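Local structure of Pab-dependent poly(a)-specific ribonuclease subunit PAN2 (Neurospora crassa, 4CZW) at residues 77-82 and 497-502; 107-112 and 118-123; 86-91 and 100-105; 444-449 and 556-561. The protein is the probable catalytic subunit of the PAN2-PAN3 deadenylation complex, which shortens poly(A) tails of mRNA, here as its UCH-like and exonuclease domains. All coordinates share one frame; numbering follows the deposited sequence.

Interaction 1 (77-82 and 497-502). With ZN (zinc ion), chain B.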
loop_
_atom_site.group_PDB
_atom_site.type_symbol
_atom_site.label_atom_id
_atom_site.label_comp_id
_atom_site.label_asym_id
_atom_site.label_seq_id
_atom_site.Cartn_x
_atom_site.Cartn_y
_atom_site.Cartn_z
ATOM N N ALA A 77 -14.198 -8.412 3.392
ATOM C CA ALA A 77 -14.775 -7.263 2.708
ATOM C C ALA A 77 -14.025 -6.983 1.412
ATOM O O ALA A 77 -12.795 -6.984 1.382
ATOM C CB ALA A 77 -14.758 -6.041 3.610
ATOM N N ASP A 78 -14.775 -6.747 0.341
ATOM C CA ASP A 78 -14.188 -6.460 -0.961
ATOM C C ASP A 78 -15.155 -5.613 -1.782
ATOM O O ASP A 78 -16.250 -6.069 -2.112
ATOM C CB ASP A 78 -13.843 -7.758 -1.695
ATOM C CG ASP A 78 -13.070 -7.517 -2.977
ATOM O OD1 ASP A 78 -12.333 -6.512 -3.053
ATOM O OD2 ASP A 78 -13.190 -8.341 -3.909
ATOM N N PRO A 79 -14.754 -4.376 -2.124
ATOM C CA PRO A 79 -13.445 -3.768 -1.851
ATOM C C PRO A 79 -13.244 -3.331 -0.400
ATOM O O PRO A 79 -14.203 -2.999 0.296
ATOM C CB PRO A 79 -13.431 -2.552 -2.781
ATOM C CG PRO A 79 -14.860 -2.175 -2.901
ATOM C CD PRO A 79 -15.621 -3.473 -2.901
ATOM N N CYS A 80 -11.987 -3.343 0.036
ATOM C CA CYS A 80 -11.607 -2.929 1.380
ATOM C C CYS A 80 -10.211 -2.318 1.336
ATOM O O CYS A 80 -9.212 -3.038 1.344
ATOM C CB CYS A 80 -11.649 -4.116 2.343
ATOM S SG CYS A 80 -11.169 -3.744 4.042
ATOM N N LEU A 81 -10.154 -0.991 1.288
ATOM C CA LEU A 81 -8.904 -0.274 1.054
ATOM C C LEU A 81 -7.864 -0.480 2.153
ATOM O O LEU A 81 -6.664 -0.424 1.889
ATOM C CB LEU A 81 -9.184 1.221 0.885
ATOM C CG LEU A 81 -10.052 1.593 -0.318
ATOM C CD1 LEU A 81 -10.233 3.100 -0.411
ATOM C CD2 LEU A 81 -9.454 1.039 -1.603
ATOM N N LEU A 82 -8.320 -0.715 3.378
ATOM C CA LEU A 82 -7.398 -0.931 4.488
ATOM C C LEU A 82 -6.679 -2.268 4.342
ATOM O O LEU A 82 -5.488 -2.377 4.633
ATOM C CB LEU A 82 -8.132 -0.864 5.827
ATOM C CG LEU A 82 -7.230 -0.925 7.062
ATOM C CD1 LEU A 82 -6.134 0.124 6.971
ATOM C CD2 LEU A 82 -8.043 -0.738 8.329
ATOM N N HIS A 497 -14.260 -13.724 -10.002
ATOM C CA HIS A 497 -15.333 -12.866 -10.482
ATOM C C HIS A 497 -14.764 -11.481 -10.756
ATOM O O HIS A 497 -14.712 -10.630 -9.868
ATOM C CB HIS A 497 -16.477 -12.791 -9.469
ATOM C CG HIS A 497 -17.648 -11.982 -9.934
ATOM N ND1 HIS A 497 -17.760 -11.505 -11.223
ATOM C CD2 HIS A 497 -18.760 -11.565 -9.283
ATOM C CE1 HIS A 497 -18.887 -10.829 -11.345
ATOM N NE2 HIS A 497 -19.514 -10.850 -10.182
ATOM N N ILE A 498 -14.333 -11.266 -11.993
ATOM C CA ILE A 498 -13.681 -10.021 -12.375
ATOM C C ILE A 498 -14.695 -8.921 -12.666
ATOM O O ILE A 498 -15.565 -9.072 -13.526
ATOM C CB ILE A 498 -12.778 -10.231 -13.602
ATOM C CG1 ILE A 498 -11.733 -11.305 -13.295
ATOM C CG2 ILE A 498 -12.115 -8.925 -14.009
ATOM C CD1 ILE A 498 -10.896 -11.702 -14.479
ATOM N N LYS A 499 -14.575 -7.814 -11.941
ATOM C CA LYS A 499 -15.498 -6.694 -12.080
ATOM C C LYS A 499 -15.024 -5.699 -13.136
ATOM O O LYS A 499 -15.479 -4.556 -13.173
ATOM C CB LYS A 499 -15.680 -5.989 -10.734
ATOM C CG LYS A 499 -16.331 -6.858 -9.667
ATOM C CD LYS A 499 -15.470 -6.952 -8.416
ATOM C CE LYS A 499 -15.276 -5.590 -7.769
ATOM N NZ LYS A 499 -14.470 -5.680 -6.519
ATOM N N GLU A 500 -14.109 -6.143 -13.991
ATOM C CA GLU A 500 -13.606 -5.312 -15.078
ATOM C C GLU A 500 -14.172 -5.785 -16.413
ATOM O O GLU A 500 -14.874 -6.795 -16.474
ATOM C CB GLU A 500 -12.076 -5.340 -15.114
ATOM C CG GLU A 500 -11.413 -5.102 -13.766
ATOM C CD GLU A 500 -11.621 -3.692 -13.251
ATOM O OE1 GLU A 500 -11.593 -2.749 -14.069
ATOM O OE2 GLU A 500 -11.816 -3.527 -12.029
ATOM N N THR A 501 -13.869 -5.053 -17.480
ATOM C CA THR A 501 -14.295 -5.447 -18.816
ATOM C C THR A 501 -13.227 -6.308 -19.483
ATOM O O THR A 501 -12.120 -5.842 -19.753
ATOM C CB THR A 501 -14.597 -4.226 -19.703
ATOM O OG1 THR A 501 -15.715 -3.509 -19.166
ATOM C CG2 THR A 501 -14.922 -4.666 -21.122
ATOM N N ILE A 502 -13.566 -7.567 -19.742
ATOM C CA ILE A 502 -12.623 -8.509 -20.334
ATOM C C ILE A 502 -12.623 -8.422 -21.858
ATOM O O ILE A 502 -13.627 -8.711 -22.507
ATOM C CB ILE A 502 -12.937 -9.957 -19.913
ATOM C CG1 ILE A 502 -12.943 -10.078 -18.388
ATOM C CG2 ILE A 502 -11.930 -10.918 -20.525
ATOM C CD1 ILE A 502 -13.246 -11.472 -17.885
HETATM ZN ZN ZN B . -10.478 -5.368 5.510
#
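Asp-78 has CG anti to the backbone N (chi1 -173°), and Lys-499 has CG anti to the carbonyl carbon and bends midway along its chain (chi3 62°); these turns bring carboxylate and ammonium group together. The side chains pass side by side, pointing opposite ways. The approach is long, with NZ of Lys-499 3.9 Å from OD2 of Asp-78. OD1 of Asp-78 is somewhat farther from NZ of Lys-499, at 4.2 Å. The pair is a long salt bridge through OD2 rather than a tight bond. Beside it, CD of Pro-79 lies 4.4 Å from NZ of Lys-499. A cis peptide bond precedes this proline. One residue on, Cys-80 SG binds zinc at 2.3 Å, a site completed by His-70, Cys-75 and Cys-83. The ion pair therefore joins the zinc-binding part of the UCH-like domain to the exonuclease domain, at the surface. Cys-80 is the N-cap of helix 81-94, and Pro-79 rests on Ala-108 of helix 103-109. Lys-499 also touches His-111, while Ile-498, in the loop between strands 490-496 and 502-504, packs on Ile-449 of strand 441-451.

Interaction 2 (107-112 and 118-123)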
loop_
_atom_site.group_PDB
_atom_site.type_symbol
_atom_site.label_atom_id
_atom_site.label_comp_id
_atom_site.label_asym_id
_atom_site.label_seq_id
_atom_site.Cartn_x
_atom_site.Cartn_y
_atom_site.Cartn_z
ATOM N N ARG A 107 -7.185 -0.635 -8.279
ATOM C CA ARG A 107 -8.337 -1.225 -8.941
ATOM C C ARG A 107 -9.509 -1.300 -7.968
ATOM O O ARG A 107 -10.656 -1.058 -8.340
ATOM C CB ARG A 107 -7.986 -2.612 -9.480
ATOM C CG ARG A 107 -9.072 -3.270 -10.309
ATOM C CD ARG A 107 -8.555 -4.553 -10.941
ATOM N NE ARG A 107 -7.504 -4.294 -11.921
ATOM C CZ ARG A 107 -6.600 -5.190 -12.304
ATOM N NH1 ARG A 107 -6.607 -6.408 -11.782
ATOM N NH2 ARG A 107 -5.681 -4.865 -13.205
ATOM N N ALA A 108 -9.205 -1.628 -6.715
ATOM C CA ALA A 108 -10.218 -1.702 -5.668
ATOM C C ALA A 108 -10.736 -0.313 -5.308
ATOM O O ALA A 108 -11.901 -0.151 -4.945
ATOM C CB ALA A 108 -9.656 -2.393 -4.436
ATOM N N LEU A 109 -9.859 0.683 -5.404
ATOM C CA LEU A 109 -10.239 2.073 -5.174
ATOM C C LEU A 109 -11.317 2.500 -6.161
ATOM O O LEU A 109 -12.245 3.229 -5.814
ATOM C CB LEU A 109 -9.021 2.991 -5.298
ATOM C CG LEU A 109 -9.280 4.497 -5.197
ATOM C CD1 LEU A 109 -9.622 4.896 -3.771
ATOM C CD2 LEU A 109 -8.086 5.289 -5.709
ATOM N N ASN A 110 -11.184 2.024 -7.395
ATOM C CA ASN A 110 -12.124 2.343 -8.461
ATOM C C ASN A 110 -13.514 1.766 -8.196
ATOM O O ASN A 110 -14.501 2.211 -8.783
ATOM C CB ASN A 110 -11.587 1.827 -9.798
ATOM C CG ASN A 110 -12.381 2.336 -10.984
ATOM O OD1 ASN A 110 -12.948 3.427 -10.946
ATOM N ND2 ASN A 110 -12.426 1.542 -12.048
ATOM N N HIS A 111 -13.585 0.779 -7.308
ATOM C CA HIS A 111 -14.850 0.131 -6.983
ATOM C C HIS A 111 -15.362 0.542 -5.604
ATOM O O HIS A 111 -16.450 0.140 -5.194
ATOM C CB HIS A 111 -14.705 -1.391 -7.050
ATOM C CG HIS A 111 -14.343 -1.906 -8.408
ATOM N ND1 HIS A 111 -15.184 -1.798 -9.494
ATOM C CD2 HIS A 111 -13.232 -2.538 -8.855
ATOM C CE1 HIS A 111 -14.606 -2.337 -10.552
ATOM N NE2 HIS A 111 -13.420 -2.793 -10.192
ATOM N N THR A 112 -14.575 1.344 -4.893
ATOM C CA THR A 112 -14.952 1.802 -3.559
ATOM C C THR A 112 -16.098 2.809 -3.640
ATOM O O THR A 112 -16.192 3.576 -4.597
ATOM C CB THR A 112 -13.750 2.440 -2.824
ATOM O OG1 THR A 112 -12.614 1.574 -2.924
ATOM C CG2 THR A 112 -14.072 2.675 -1.354
ATOM N N SER A 118 -15.557 11.728 -5.036
ATOM C CA SER A 118 -14.611 12.308 -4.090
ATOM C C SER A 118 -13.374 12.856 -4.791
ATOM O O SER A 118 -12.439 13.326 -4.142
ATOM C CB SER A 118 -14.200 11.274 -3.040
ATOM O OG SER A 118 -15.324 10.815 -2.309
ATOM N N GLY A 119 -13.372 12.791 -6.119
ATOM C CA GLY A 119 -12.274 13.313 -6.910
ATOM C C GLY A 119 -10.964 12.585 -6.681
ATOM O O GLY A 119 -9.912 13.209 -6.540
ATOM N N VAL A 120 -11.026 11.257 -6.648
ATOM C CA VAL A 120 -9.840 10.442 -6.418
ATOM C C VAL A 120 -9.543 9.540 -7.613
ATOM O O VAL A 120 -8.572 8.784 -7.608
ATOM C CB VAL A 120 -9.993 9.574 -5.154
ATOM C CG1 VAL A 120 -10.182 10.454 -3.929
ATOM C CG2 VAL A 120 -11.158 8.611 -5.308
ATOM N N LEU A 121 -10.388 9.625 -8.636
ATOM C CA LEU A 121 -10.197 8.849 -9.858
ATOM C C LEU A 121 -9.855 9.777 -11.021
ATOM O O LEU A 121 -10.688 10.574 -11.453
ATOM C CB LEU A 121 -11.450 8.028 -10.172
ATOM C CG LEU A 121 -11.930 7.094 -9.058
ATOM C CD1 LEU A 121 -13.223 6.398 -9.455
ATOM C CD2 LEU A 121 -10.857 6.075 -8.702
ATOM N N GLU A 122 -8.632 9.657 -11.529
ATOM C CA GLU A 122 -8.094 10.599 -12.509
ATOM C C GLU A 122 -8.874 10.641 -13.825
ATOM O O GLU A 122 -8.711 11.570 -14.616
ATOM C CB GLU A 122 -6.625 10.273 -12.797
ATOM C CG GLU A 122 -6.398 8.932 -13.480
ATOM C CD GLU A 122 -4.926 8.604 -13.645
ATOM O OE1 GLU A 122 -4.082 9.413 -13.206
ATOM O OE2 GLU A 122 -4.612 7.537 -14.213
ATOM N N ASP A 123 -9.717 9.640 -14.059
ATOM C CA ASP A 123 -10.518 9.591 -15.276
ATOM C C ASP A 123 -11.885 10.239 -15.078
ATOM O O ASP A 123 -12.515 10.684 -16.037
ATOM C CB ASP A 123 -10.690 8.146 -15.747
ATOM C CG ASP A 123 -9.387 7.522 -16.207
ATOM O OD1 ASP A 123 -8.493 8.272 -16.653
ATOM O OD2 ASP A 123 -9.259 6.283 -16.126
#
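The carbonyl oxygen of Ala-108 is gripped by two donors, just before Leu-109 packs against Val-120 and Leu-121. Thr-112 OG1 donates to Ala-108 O at 2.8 Å, tilted 32° from the carbonyl plane. His-111 N donates to the same Ala-108 O at 3.0 Å, from the opposite face. Next to this, residues 109-112 form a type I beta turn, and Thr-112 N bonds to Leu-109 O. These bonds fix the chain where it leaves helix 103-109. Leu-109 carries the apolar side of the contact. With CG anti to the backbone N (chi1 175°), it brings its two methyls to different partners. CD1 of Leu-109 meets CG2 of Val-120 at 4.3 Å. CD2 of Leu-109 meets CD2 of Leu-121 at 4.2 Å and also lies against the Val-120 carbonyl oxygen. Leu-121 lies alongside Leu-109, pointing the other way, and roughly perpendicular to Asn-110, with its CD1 beside the amide oxygen OD1 of Asn-110. Phe-140 of helix 130-149 touches both Leu-109 and Val-120. Val-120 O bonds to Tyr-49 OH, and Gly-119 O to Asn-136 ND2. The chemistry is therefore divided. Methyl groups, with the Asn-110 amide oxygen at one edge, join the two segments within the UCH-like domain, while Ala-108 O and Leu-109 O are bonded within 107-112, and Val-120 O and Gly-119 O by neighbouring residues.

Interaction 3 (86-91 and 100-105)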
loop_
_atom_site.group_PDB
_atom_site.type_symbol
_atom_site.label_atom_id
_atom_site.label_comp_id
_atom_site.label_asym_id
_atom_site.label_seq_id
_atom_site.Cartn_x
_atom_site.Cartn_y
_atom_site.Cartn_z
ATOM N N GLY A 86 -2.692 -2.938 3.613
ATOM C CA GLY A 86 -1.850 -3.905 4.288
ATOM C C GLY A 86 -1.049 -4.729 3.300
ATOM O O GLY A 86 0.117 -5.044 3.543
ATOM N N TYR A 87 -1.677 -5.075 2.180
ATOM C CA TYR A 87 -1.022 -5.857 1.136
ATOM C C TYR A 87 0.137 -5.081 0.520
ATOM O O TYR A 87 1.228 -5.620 0.337
ATOM C CB TYR A 87 -2.023 -6.251 0.047
ATOM C CG TYR A 87 -3.214 -7.041 0.546
ATOM C CD1 TYR A 87 -3.125 -7.826 1.689
ATOM C CD2 TYR A 87 -4.426 -7.002 -0.130
ATOM C CE1 TYR A 87 -4.214 -8.548 2.146
ATOM C CE2 TYR A 87 -5.518 -7.720 0.320
ATOM C CZ TYR A 87 -5.407 -8.490 1.457
ATOM O OH TYR A 87 -6.494 -9.206 1.906
ATOM N N VAL A 88 -0.110 -3.814 0.203
ATOM C CA VAL A 88 0.908 -2.955 -0.391
ATOM C C VAL A 88 2.056 -2.711 0.582
ATOM O O VAL A 88 3.226 -2.775 0.202
ATOM C CB VAL A 88 0.314 -1.601 -0.834
ATOM C CG1 VAL A 88 1.406 -0.688 -1.369
ATOM C CG2 VAL A 88 -0.763 -1.818 -1.884
ATOM N N PHE A 89 1.716 -2.439 1.838
ATOM C CA PHE A 89 2.721 -2.223 2.875
ATOM C C PHE A 89 3.563 -3.475 3.082
ATOM O O PHE A 89 4.769 -3.394 3.319
ATOM C CB PHE A 89 2.061 -1.816 4.194
ATOM C CG PHE A 89 1.440 -0.448 4.170
ATOM C CD1 PHE A 89 1.710 0.436 3.137
ATOM C CD2 PHE A 89 0.591 -0.044 5.186
ATOM C CE1 PHE A 89 1.140 1.694 3.116
ATOM C CE2 PHE A 89 0.019 1.213 5.171
ATOM C CZ PHE A 89 0.295 2.084 4.136
ATOM N N ASP A 90 2.915 -4.630 2.987
ATOM C CA ASP A 90 3.592 -5.909 3.151
ATOM C C ASP A 90 4.580 -6.142 2.013
ATOM O O ASP A 90 5.671 -6.667 2.225
ATOM C CB ASP A 90 2.573 -7.048 3.214
ATOM C CG ASP A 90 3.161 -8.324 3.777
ATOM O OD1 ASP A 90 4.135 -8.237 4.554
ATOM O OD2 ASP A 90 2.642 -9.412 3.450
HETATM N N MSE A 91 4.193 -5.741 0.806
HETATM C CA MSE A 91 5.058 -5.892 -0.357
HETATM C C MSE A 91 6.279 -4.983 -0.263
HETATM O O MSE A 91 7.372 -5.357 -0.684
HETATM C CB MSE A 91 4.286 -5.597 -1.645
HETATM C CG MSE A 91 3.228 -6.631 -1.984
HETATM SE SE MSE A 91 2.460 -6.371 -3.757
HETATM C CE MSE A 91 1.687 -4.599 -3.517
ATOM N N CYS A 100 7.927 -2.339 -6.797
ATOM C CA CYS A 100 6.646 -2.991 -6.562
ATOM C C CYS A 100 5.577 -2.268 -7.372
ATOM O O CYS A 100 5.879 -1.322 -8.098
ATOM C CB CYS A 100 6.288 -2.984 -5.073
ATOM S SG CYS A 100 7.409 -3.925 -4.011
ATOM N N HIS A 101 4.331 -2.715 -7.254
ATOM C CA HIS A 101 3.217 -2.015 -7.882
ATOM C C HIS A 101 1.923 -2.276 -7.119
ATOM O O HIS A 101 1.734 -3.349 -6.547
ATOM C CB HIS A 101 3.072 -2.423 -9.352
ATOM C CG HIS A 101 2.626 -3.839 -9.554
ATOM N ND1 HIS A 101 1.317 -4.175 -9.820
ATOM C CD2 HIS A 101 3.319 -5.002 -9.539
ATOM C CE1 HIS A 101 1.221 -5.485 -9.957
ATOM N NE2 HIS A 101 2.420 -6.011 -9.791
ATOM N N ALA A 102 1.041 -1.282 -7.107
ATOM C CA ALA A 102 -0.197 -1.365 -6.340
ATOM C C ALA A 102 -1.416 -1.468 -7.249
ATOM O O ALA A 102 -2.381 -0.723 -7.089
ATOM C CB ALA A 102 -0.325 -0.161 -5.418
ATOM N N THR A 103 -1.367 -2.400 -8.195
ATOM C CA THR A 103 -2.445 -2.578 -9.164
ATOM C C THR A 103 -3.769 -2.955 -8.503
ATOM O O THR A 103 -4.795 -2.322 -8.751
ATOM C CB THR A 103 -2.086 -3.655 -10.206
ATOM O OG1 THR A 103 -0.949 -3.228 -10.966
ATOM C CG2 THR A 103 -3.252 -3.896 -11.147
ATOM N N ASN A 104 -3.738 -3.985 -7.662
ATOM C CA ASN A 104 -4.941 -4.469 -6.989
ATOM C C ASN A 104 -5.613 -3.402 -6.131
ATOM O O ASN A 104 -6.840 -3.350 -6.036
ATOM C CB ASN A 104 -4.614 -5.684 -6.116
ATOM C CG ASN A 104 -4.209 -6.898 -6.928
ATOM O OD1 ASN A 104 -4.300 -6.901 -8.155
ATOM N ND2 ASN A 104 -3.771 -7.947 -6.240
HETATM N N MSE A 105 -4.804 -2.552 -5.509
HETATM C CA MSE A 105 -5.311 -1.554 -4.577
HETATM C C MSE A 105 -5.920 -0.354 -5.301
HETATM O O MSE A 105 -6.883 0.243 -4.821
HETATM C CB MSE A 105 -4.191 -1.104 -3.632
HETATM C CG MSE A 105 -3.680 0.310 -3.857
HETATM SE SE MSE A 105 -4.398 1.548 -2.545
HETATM C CE MSE A 105 -3.857 0.584 -0.947
#
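The ring of His-101 has CB of Thr-103 at its edge, in plane. At that edge ND1 of His-101 and OG1 of Thr-103 share a hydrogen bond of 2.7 Å, with either as possible donor. With a weak NE2 bond to Arg-556 O, it is likely to limit ring rotation. The side chain of His-101 starts away from helix 81-94, and its backbone oxygen makes the contact instead. CE of Met-91, a selenomethionine, lies 3.3 Å from O of His-101. A bend at chi3 (-61°) turns this methyl toward it. The same oxygen accepts a hydrogen bond from Asn-559 ND2 of the exonuclease domain. Further along, CG2 of Val-88 is 3.9 Å from both CB of Ala-102 and CB of Met-105, a second selenomethionine. Met-105 crosses Val-88 at about a right angle, and its CE also approaches CG2 of Val-88, at 4.0 Å. SG of Cys-100 lies against the backbone oxygen of Met-91, at 3.6 Å. The contact packs helix 81-94 on the start of helix 103-109, where Ala-102 is the N-cap. Leu-54 of helix 51-58 covers Ala-102 and Met-105, and the Tyr-87 ring meets, inclined, those of Tyr-533 and Trp-537 of helix 529-541.

Interaction 4 (444-449 and 556-561)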
loop_
_atom_site.group_PDB
_atom_site.type_symbol
_atom_site.label_atom_id
_atom_site.label_comp_id
_atom_site.label_asym_id
_atom_site.label_seq_id
_atom_site.Cartn_x
_atom_site.Cartn_y
_atom_site.Cartn_z
ATOM N N ILE A 444 1.802 -24.060 -7.235
ATOM C CA ILE A 444 0.839 -23.049 -7.659
ATOM C C ILE A 444 1.004 -22.651 -9.129
ATOM O O ILE A 444 2.122 -22.539 -9.635
ATOM C CB ILE A 444 0.943 -21.785 -6.765
ATOM C CG1 ILE A 444 -0.094 -20.736 -7.173
ATOM C CG2 ILE A 444 2.354 -21.208 -6.798
ATOM C CD1 ILE A 444 -0.068 -19.485 -6.325
ATOM N N ASP A 445 -0.123 -22.462 -9.808
ATOM C CA ASP A 445 -0.138 -21.947 -11.173
ATOM C C ASP A 445 -1.432 -21.174 -11.420
ATOM O O ASP A 445 -2.462 -21.473 -10.816
ATOM C CB ASP A 445 0.008 -23.082 -12.189
ATOM C CG ASP A 445 0.112 -22.575 -13.614
ATOM O OD1 ASP A 445 0.808 -21.562 -13.837
ATOM O OD2 ASP A 445 -0.510 -23.183 -14.510
ATOM N N THR A 446 -1.378 -20.179 -12.301
ATOM C CA THR A 446 -2.544 -19.340 -12.568
ATOM C C THR A 446 -2.857 -19.231 -14.058
ATOM O O THR A 446 -2.064 -19.643 -14.904
ATOM C CB THR A 446 -2.351 -17.915 -12.004
ATOM O OG1 THR A 446 -1.279 -17.264 -12.698
ATOM C CG2 THR A 446 -2.039 -17.959 -10.514
ATOM N N GLU A 447 -4.026 -18.676 -14.367
ATOM C CA GLU A 447 -4.429 -18.426 -15.748
ATOM C C GLU A 447 -4.791 -16.954 -15.933
ATOM O O GLU A 447 -5.379 -16.339 -15.045
ATOM C CB GLU A 447 -5.609 -19.318 -16.140
ATOM C CG GLU A 447 -5.358 -20.810 -15.961
ATOM C CD GLU A 447 -4.290 -21.350 -16.896
ATOM O OE1 GLU A 447 -3.989 -20.692 -17.914
ATOM O OE2 GLU A 447 -3.751 -22.440 -16.611
ATOM N N PHE A 448 -4.439 -16.396 -17.087
ATOM C CA PHE A 448 -4.631 -14.967 -17.331
ATOM C C PHE A 448 -5.765 -14.681 -18.311
ATOM O O PHE A 448 -6.158 -15.542 -19.098
ATOM C CB PHE A 448 -3.344 -14.331 -17.868
ATOM C CG PHE A 448 -2.181 -14.387 -16.916
ATOM C CD1 PHE A 448 -2.365 -14.689 -15.577
ATOM C CD2 PHE A 448 -0.897 -14.123 -17.367
ATOM C CE1 PHE A 448 -1.289 -14.738 -14.709
ATOM C CE2 PHE A 448 0.180 -14.167 -16.503
ATOM C CZ PHE A 448 -0.016 -14.476 -15.174
ATOM N N ILE A 449 -6.281 -13.457 -18.251
ATOM C CA ILE A 449 -7.183 -12.937 -19.273
ATOM C C ILE A 449 -6.769 -11.509 -19.613
ATOM O O ILE A 449 -5.991 -10.893 -18.884
ATOM C CB ILE A 449 -8.662 -12.966 -18.824
ATOM C CG1 ILE A 449 -8.835 -12.278 -17.469
ATOM C CG2 ILE A 449 -9.183 -14.395 -18.775
ATOM C CD1 ILE A 449 -9.288 -10.834 -17.565
ATOM N N ARG A 556 3.530 -11.338 -10.363
ATOM C CA ARG A 556 3.363 -9.971 -10.841
ATOM C C ARG A 556 1.897 -9.642 -11.112
ATOM O O ARG A 556 1.410 -8.578 -10.731
ATOM C CB ARG A 556 4.196 -9.743 -12.102
ATOM C CG ARG A 556 3.791 -8.512 -12.891
ATOM C CD ARG A 556 4.856 -8.130 -13.897
ATOM N NE ARG A 556 6.036 -7.567 -13.248
ATOM C CZ ARG A 556 6.194 -6.274 -12.984
ATOM N NH1 ARG A 556 5.247 -5.407 -13.316
ATOM N NH2 ARG A 556 7.299 -5.847 -12.389
ATOM N N VAL A 557 1.197 -10.561 -11.769
ATOM C CA VAL A 557 -0.212 -10.366 -12.087
ATOM C C VAL A 557 -1.078 -10.605 -10.851
ATOM O O VAL A 557 -2.109 -9.958 -10.667
ATOM C CB VAL A 557 -0.657 -11.288 -13.239
ATOM C CG1 VAL A 557 -2.108 -11.027 -13.609
ATOM C CG2 VAL A 557 0.243 -11.078 -14.445
ATOM N N ILE A 558 -0.643 -11.528 -9.997
ATOM C CA ILE A 558 -1.279 -11.736 -8.700
ATOM C C ILE A 558 -1.094 -10.482 -7.844
ATOM O O ILE A 558 -1.908 -10.186 -6.965
ATOM C CB ILE A 558 -0.698 -12.981 -7.976
ATOM C CG1 ILE A 558 -1.069 -14.260 -8.727
ATOM C CG2 ILE A 558 -1.196 -13.079 -6.541
ATOM C CD1 ILE A 558 -0.500 -15.518 -8.107
ATOM N N ASN A 559 -0.027 -9.739 -8.140
ATOM C CA ASN A 559 0.358 -8.533 -7.406
ATOM C C ASN A 559 0.740 -8.878 -5.970
ATOM O O ASN A 559 0.094 -8.440 -5.018
ATOM C CB ASN A 559 -0.762 -7.487 -7.430
ATOM C CG ASN A 559 -0.272 -6.088 -7.102
ATOM O OD1 ASN A 559 -1.027 -5.121 -7.190
ATOM N ND2 ASN A 559 1.000 -5.971 -6.737
ATOM N N ILE A 560 1.801 -9.666 -5.831
ATOM C CA ILE A 560 2.282 -10.091 -4.525
ATOM C C ILE A 560 3.803 -10.242 -4.555
ATOM O O ILE A 560 4.398 -10.404 -5.622
ATOM C CB ILE A 560 1.625 -11.421 -4.092
ATOM C CG1 ILE A 560 1.701 -11.600 -2.573
ATOM C CG2 ILE A 560 2.252 -12.601 -4.823
ATOM C CD1 ILE A 560 0.979 -12.826 -2.070
ATOM N N GLN A 561 4.427 -10.164 -3.384
ATOM C CA GLN A 561 5.871 -10.332 -3.267
ATOM C C GLN A 561 6.201 -11.526 -2.377
ATOM O O GLN A 561 5.763 -11.595 -1.229
ATOM C CB GLN A 561 6.521 -9.063 -2.711
ATOM C CG GLN A 561 6.479 -7.870 -3.656
ATOM C CD GLN A 561 7.517 -7.957 -4.760
ATOM O OE1 GLN A 561 8.485 -8.711 -4.661
ATOM N NE2 GLN A 561 7.319 -7.182 -5.820
#
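Residues 444-449 of strand 441-451 pass the C-terminal end of helix 551-558, with CA of Phe-448 8.3 Å from CA of Val-557 and CA of Thr-446 8.6 Å from CA of Ile-558. Side chains bridge the gap. Val-557 lies over one face of the Phe-448 ring, offset toward the rim, and the two meet from either side of the gap. CG2 of Val-557 is 3.5 Å from CZ of Phe-448, and CG1 of Val-557 is 4.0 Å from CE1 of Phe-448. Phe-448 has CG anti to the carbonyl carbon (chi1 -63°), which carries the ring to the helix. Without the ring, as with an alanine here, both methyls of Val-557 would probably lose this partner. Ile-558 serves the other end: its CD1 meets CG2 of Thr-446 at 3.8 Å and CD1 of Ile-444 at 4.4 Å. OG1 of Thr-446 is hydrogen-bonded to OD2 of Asp-554. The helix ends in a Schellman motif, with Asn-559 at positive phi as C-prime residue; Ile-560 N bonds to Phe-555 O. The arrangement belongs to the RNase H-like fold of DEDD exonucleases. By similarity, Asp-445 and Glu-447 of this strand bind the catalytic divalent metals with Asp-554 and Asp-607. The contact thus seats the helix that carries Asp-554 against the strand that carries the first two acids.

In the fold
From the N terminus, residues 77-82 open the long loop that interaction 1 closes at 497-502. Interactions 3 and 2 nest inside it, one after the other, and share helix 103-109. They fold the UCH-like domain locally: 3 closes a short loop between two helices, and 2 closes the next one. Interaction 4 opens at 444-449, inside the long loop, and closes at 556-561, beyond its end, so it crosses interaction 1. It lies within the exonuclease domain. Direct touches link the two domains further. Glu-500 meets His-111 between interactions 1 and 2, and Asn-559 OD1 accepts from Asn-104 N between interactions 3 and 4.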